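Local coordinates for carboxynorspermidine decarboxylase (PDB 3N29), which probably catalyses the pyridoxal-5'-phosphate-dependent decarboxylation of carboxynorspermidine, giving the polyamine norspermidine, at residues Leu74-Lys77 against Gly78-Ser82; Ile114-Ser118 against Pro119-Glu123. One frame throughout, in Å; residues are numbered along the deposited sequence.

Contact 1. Residues Leu74-Lys77 against Gly78-Ser82; sequences LALK and GFAFS. With PLP (pyridoxal-5'-phosphate), chain C.
The Phe79 ring meets Leu74 obliquely: Leu74 CD1 lies 3.9 Å from Phe79 CD2, and the two side chains cross at about a right angle. Over one face of the ring sits the backbone N of Phe81, 4.2 Å above the plane and displaced toward the rim. The second flat group is the pyridine ring of the cofactor. Ala75 CB lies 3.7 Å from the ring atom PLP C6 and comes closer, 3.3 Å, to the exocyclic PLP C5A. This is the end of strand 71-75, the first strand of the closed eight-stranded beta/alpha barrel, and the turn after it. As in other fold-type III decarboxylases, the cofactor lysine follows the first barrel strand.

Here it is Lys77, two residues beyond the strand end. Its NZ is covalently bound to PLP C4A. The chain runs straight at first, with CG anti to the backbone N and chi2 also extended. It then bends sharply at chi3, 17°, a nearly eclipsed torsion that carries CE and NZ back to the cofactor. The backbone N atoms of Gly238, Gly271 and Glu272 and the hydroxyl of Tyr378 are hydrogen-bonded to the PLP, and the side chain of Lys77 is about 4 Å from a bound norspermidine.

Behind the lysine the chain turns back on itself. The Phe79 carbonyl oxygen faces several carbons of the strand end. Leu74 CD1 is 3.6 Å from Phe79 O. The CA of Leu76 makes a fairly straight CA-H...O contact with the same oxygen, 159° at the hydrogen. Helix 100-109 packs on Leu76 and Ala80, Val274 touches both Leu74 and Phe79, and Tyr414 of the second subunit packs on Ala80. On the Leu76 side, Leu76 CD2 touches Ala80 CB at 3.8 Å.

Contact 2. Residues Ile114-Ser118 against Pro119-Glu123; sequences IHTYS and PAFKE
Ser118 OG accepts a hydrogen bond from the backbone N of Ala120, at 3.0 Å. The bond is nearly straight, 163° at the hydrogen. A serine oxygen bonded to the N-H two residues on makes an ST turn, with Pro119 at its middle. With OG anti to the Ser118 backbone N (chi1 174°), the hydroxyl lies beside the carbonyl carbon, on the side from which the chain continues to Ala120.

Ser118 also packs on Phe121. Ser118 CB lies over the centre of one face of the Phe121 ring, a CH-pi contact of 3.7 Å to the centroid. Thr116 meets this ring differently: its CG2 comes in at the edge, close to the ring plane, 3.7 Å from Phe121 CE1. Thr116 OG1 is hydrogen-bonded to Ser133 OG.

These residues form the end of strand 113-118, the third strand of the beta/alpha barrel, and the loop that leads to helix 123-132. The Phe121 ring is also packed against Gln143 and Phe147 of helix 141-147.

Tyr117 starts out away from the loop, but its ring returns to Pro119. The two side chains cross at about a right angle, and Pro119 N meets the ring obliquely. Tyr117 CE2 is 3.8 Å from Pro119 CD. The Tyr117 side chain is about 4 Å from the bound PLP, so this strand end borders the cofactor site. Leu181 touches both Tyr117 and Pro119, while Cys349 and Thr348 of the second subunit pack on Tyr117 and Pro119 respectively.

Overall arrangement
Along the chain contact 1 comes first, at the end of barrel strand 71-75, and turns the chain toward helix 85-91. Strand 94-97 and helix 100-109 follow. Contact 2 then forms at the end of strand 113-118 and leads into helix 123-132. The two are in series and neither nests nor crosses. They do not touch: their centres are 16 Å apart and their nearest atoms about 7 Å. Strand 94-97 lies between their strands in the barrel, and helix 100-109 packs on both. The cofactor held by contact 1 also has contact 2 on its border. Both turns meet the second subunit.

Contact 1. Residues Leu74-Lys77 against Gly78-Ser82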
loop_
_atom_site.group_PDB
_atom_site.type_symbol
_atom_site.label_atom_id
_atom_site.label_comp_id
_atom_site.label_asym_id
_atom_site.label_seq_id
_atom_site.Cartn_x
_atom_site.Cartn_y
_atom_site.Cartn_z
ATOM N N LEU A 74 -3.659 23.055 3.470
ATOM C CA LEU A 74 -3.062 21.730 3.735
ATOM C C LEU A 74 -3.537 20.836 2.581
ATOM O O LEU A 74 -4.734 20.598 2.433
ATOM C CB LEU A 74 -3.573 21.149 5.047
ATOM C CG LEU A 74 -3.401 19.603 5.305
ATOM C CD1 LEU A 74 -1.929 19.313 5.237
ATOM C CD2 LEU A 74 -4.124 19.201 6.669
ATOM N N ALA A 75 -2.597 20.264 1.835
ATOM C CA ALA A 75 -2.941 19.188 0.859
ATOM C C ALA A 75 -3.077 17.825 1.602
ATOM O O ALA A 75 -2.103 17.284 2.059
ATOM C CB ALA A 75 -1.805 19.069 -0.228
ATOM N N LEU A 76 -4.305 17.348 1.764
ATOM C CA LEU A 76 -4.621 16.132 2.565
ATOM C C LEU A 76 -3.976 14.810 2.023
ATOM O O LEU A 76 -3.816 13.870 2.826
ATOM C CB LEU A 76 -6.126 15.917 2.655
ATOM C CG LEU A 76 -6.819 16.918 3.670
ATOM C CD1 LEU A 76 -8.343 16.834 3.458
ATOM C CD2 LEU A 76 -6.498 16.620 5.138
ATOM N N LYS A 77 -3.601 14.799 0.752
ATOM C CA LYS A 77 -2.922 13.661 0.136
ATOM C C LYS A 77 -1.812 13.127 1.006
ATOM O O LYS A 77 -1.702 11.987 1.240
ATOM C CB LYS A 77 -2.314 14.025 -1.247
ATOM C CG LYS A 77 -1.893 12.658 -2.021
ATOM C CD LYS A 77 -1.305 12.882 -3.430
ATOM C CE LYS A 77 -0.935 14.330 -3.447
ATOM N NZ LYS A 77 -0.160 14.854 -4.768
ATOM N N GLY A 78 -0.955 13.994 1.484
ATOM C CA GLY A 78 0.195 13.531 2.241
ATOM C C GLY A 78 0.037 13.539 3.767
ATOM O O GLY A 78 0.740 12.805 4.462
ATOM N N PHE A 79 -0.810 14.397 4.286
ATOM C CA PHE A 79 -0.910 14.584 5.724
ATOM C C PHE A 79 -2.362 14.847 6.072
ATOM O O PHE A 79 -2.910 15.850 5.623
ATOM C CB PHE A 79 -0.041 15.763 6.176
ATOM C CG PHE A 79 -0.043 16.029 7.645
ATOM C CD1 PHE A 79 0.822 15.370 8.488
ATOM C CD2 PHE A 79 -0.923 16.948 8.213
ATOM C CE1 PHE A 79 0.841 15.663 9.851
ATOM C CE2 PHE A 79 -0.931 17.199 9.610
ATOM C CZ PHE A 79 -0.040 16.555 10.409
ATOM N N ALA A 80 -2.975 13.905 6.811
ATOM C CA ALA A 80 -4.380 14.022 7.118
ATOM C C ALA A 80 -4.612 13.622 8.561
ATOM O O ALA A 80 -5.618 12.992 8.867
ATOM C CB ALA A 80 -5.181 13.153 6.150
ATOM N N PHE A 81 -3.671 13.917 9.451
ATOM C CA PHE A 81 -3.707 13.329 10.830
ATOM C C PHE A 81 -4.908 13.903 11.586
ATOM O O PHE A 81 -4.919 15.070 11.922
ATOM C CB PHE A 81 -2.416 13.669 11.535
ATOM C CG PHE A 81 -2.119 12.831 12.758
ATOM C CD1 PHE A 81 -1.341 11.705 12.670
ATOM C CD2 PHE A 81 -2.589 13.209 14.006
ATOM C CE1 PHE A 81 -1.041 10.949 13.821
ATOM C CE2 PHE A 81 -2.289 12.473 15.116
ATOM C CZ PHE A 81 -1.514 11.329 15.003
ATOM N N SER A 82 -5.914 13.069 11.851
ATOM C CA SER A 82 -7.232 13.570 12.227
ATOM C C SER A 82 -7.089 14.361 13.527
ATOM O O SER A 82 -7.659 15.449 13.684
ATOM C CB SER A 82 -8.178 12.388 12.375
ATOM O OG SER A 82 -7.709 11.553 13.401
HETATM N N1 PLP C . -1.620 19.803 -4.766
HETATM C C2 PLP C . -1.792 18.779 -5.655
HETATM C C2A PLP C . -2.717 18.950 -6.833
HETATM C C3 PLP C . -1.114 17.545 -5.403
HETATM O O3 PLP C . -1.284 16.477 -6.286
HETATM C C4 PLP C . -0.281 17.398 -4.278
HETATM C C4A PLP C . 0.396 16.061 -4.009
HETATM C C5 PLP C . -0.083 18.489 -3.416
HETATM C C6 PLP C . -0.778 19.684 -3.696
HETATM C C5A PLP C . 0.809 18.395 -2.200
HETATM O O4P PLP C . 2.104 17.963 -2.536
HETATM P P PLP C . 3.261 17.870 -1.469
HETATM O O1P PLP C . 2.737 17.001 -0.341
HETATM O O2P PLP C . 3.539 19.301 -0.951
HETATM O O3P PLP C . 4.463 17.382 -2.141
#

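Contact 2. Residues Ile114-Ser118 against Pro119-Glu123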
loop_
_atom_site.group_PDB
_atom_site.type_symbol
_atom_site.label_atom_id
_atom_site.label_comp_id
_atom_site.label_asym_id
_atom_site.label_seq_id
_atom_site.Cartn_x
_atom_site.Cartn_y
_atom_site.Cartn_z
ATOM N N ILE A 114 -12.398 24.705 1.517
ATOM C CA ILE A 114 -12.233 23.432 0.867
ATOM C C ILE A 114 -12.026 23.638 -0.627
ATOM O O ILE A 114 -12.852 24.206 -1.259
ATOM C CB ILE A 114 -13.452 22.560 1.084
ATOM C CG1 ILE A 114 -13.638 22.224 2.554
ATOM C CG2 ILE A 114 -13.373 21.347 0.251
ATOM C CD1 ILE A 114 -14.765 21.402 2.797
ATOM N N HIS A 115 -10.914 23.155 -1.137
ATOM C CA HIS A 115 -10.545 23.259 -2.525
ATOM C C HIS A 115 -10.354 21.859 -3.098
ATOM O O HIS A 115 -9.470 21.155 -2.709
ATOM C CB HIS A 115 -9.250 24.017 -2.648
ATOM C CG HIS A 115 -9.327 25.422 -2.161
ATOM N ND1 HIS A 115 -9.071 26.500 -2.963
ATOM C CD2 HIS A 115 -9.656 25.928 -0.958
ATOM C CE1 HIS A 115 -9.227 27.606 -2.274
ATOM N NE2 HIS A 115 -9.574 27.287 -1.054
ATOM N N THR A 116 -11.139 21.536 -4.090
ATOM C CA THR A 116 -11.160 20.205 -4.670
ATOM C C THR A 116 -10.704 20.170 -6.128
ATOM O O THR A 116 -11.110 20.970 -6.933
ATOM C CB THR A 116 -12.542 19.598 -4.542
ATOM O OG1 THR A 116 -13.024 19.755 -3.218
ATOM C CG2 THR A 116 -12.529 18.164 -4.912
ATOM N N TYR A 117 -9.842 19.221 -6.436
ATOM C CA TYR A 117 -9.297 19.045 -7.748
ATOM C C TYR A 117 -9.297 17.544 -7.940
ATOM O O TYR A 117 -8.857 16.801 -7.043
ATOM C CB TYR A 117 -7.818 19.517 -7.844
ATOM C CG TYR A 117 -7.163 18.825 -9.002
ATOM C CD1 TYR A 117 -7.509 19.153 -10.329
ATOM C CD2 TYR A 117 -6.268 17.763 -8.784
ATOM C CE1 TYR A 117 -6.939 18.478 -11.413
ATOM C CE2 TYR A 117 -5.721 17.037 -9.861
ATOM C CZ TYR A 117 -6.068 17.381 -11.170
ATOM O OH TYR A 117 -5.495 16.651 -12.182
ATOM N N SER A 118 -9.711 17.098 -9.106
ATOM C CA SER A 118 -9.589 15.682 -9.432
ATOM C C SER A 118 -9.312 15.520 -10.905
ATOM O O SER A 118 -9.865 16.246 -11.690
ATOM C CB SER A 118 -10.868 14.977 -9.135
ATOM O OG SER A 118 -10.781 13.666 -9.578
ATOM N N PRO A 119 -8.476 14.549 -11.276
ATOM C CA PRO A 119 -8.380 14.258 -12.735
ATOM C C PRO A 119 -9.626 13.684 -13.352
ATOM O O PRO A 119 -9.715 13.649 -14.550
ATOM C CB PRO A 119 -7.244 13.211 -12.818
ATOM C CG PRO A 119 -6.667 13.141 -11.445
ATOM C CD PRO A 119 -7.571 13.726 -10.457
ATOM N N ALA A 120 -10.541 13.215 -12.520
ATOM C CA ALA A 120 -11.651 12.337 -12.891
ATOM C C ALA A 120 -12.892 12.536 -12.069
ATOM O O ALA A 120 -13.220 11.595 -11.393
ATOM C CB ALA A 120 -11.223 10.827 -12.701
ATOM N N PHE A 121 -13.576 13.700 -12.051
ATOM C CA PHE A 121 -14.844 13.833 -11.276
ATOM C C PHE A 121 -15.937 12.945 -11.852
ATOM O O PHE A 121 -16.044 12.800 -13.063
ATOM C CB PHE A 121 -15.401 15.269 -11.220
ATOM C CG PHE A 121 -14.576 16.240 -10.402
ATOM C CD1 PHE A 121 -14.526 16.157 -9.018
ATOM C CD2 PHE A 121 -13.867 17.232 -11.025
ATOM C CE1 PHE A 121 -13.718 17.014 -8.262
ATOM C CE2 PHE A 121 -13.080 18.088 -10.305
ATOM C CZ PHE A 121 -13.008 17.992 -8.887
ATOM N N LYS A 122 -16.791 12.400 -10.992
ATOM C CA LYS A 122 -17.874 11.525 -11.453
ATOM C C LYS A 122 -19.256 12.158 -11.178
ATOM O O LYS A 122 -19.456 12.896 -10.205
ATOM C CB LYS A 122 -17.761 10.153 -10.794
ATOM C CG LYS A 122 -16.576 9.319 -11.325
ATOM C CD LYS A 122 -16.348 8.024 -10.495
ATOM C CE LYS A 122 -17.427 7.018 -10.648
ATOM N NZ LYS A 122 -16.977 5.804 -9.815
ATOM N N GLU A 123 -20.238 11.811 -11.992
ATOM C CA GLU A 123 -21.585 12.337 -11.792
ATOM C C GLU A 123 -22.216 12.070 -10.444
ATOM O O GLU A 123 -22.998 12.910 -9.975
ATOM C CB GLU A 123 -22.533 11.814 -12.876
ATOM C CG GLU A 123 -22.169 12.349 -14.195
ATOM C CD GLU A 123 -23.148 11.971 -15.264
ATOM O OE1 GLU A 123 -24.383 12.007 -14.968
ATOM O OE2 GLU A 123 -22.667 11.657 -16.385
#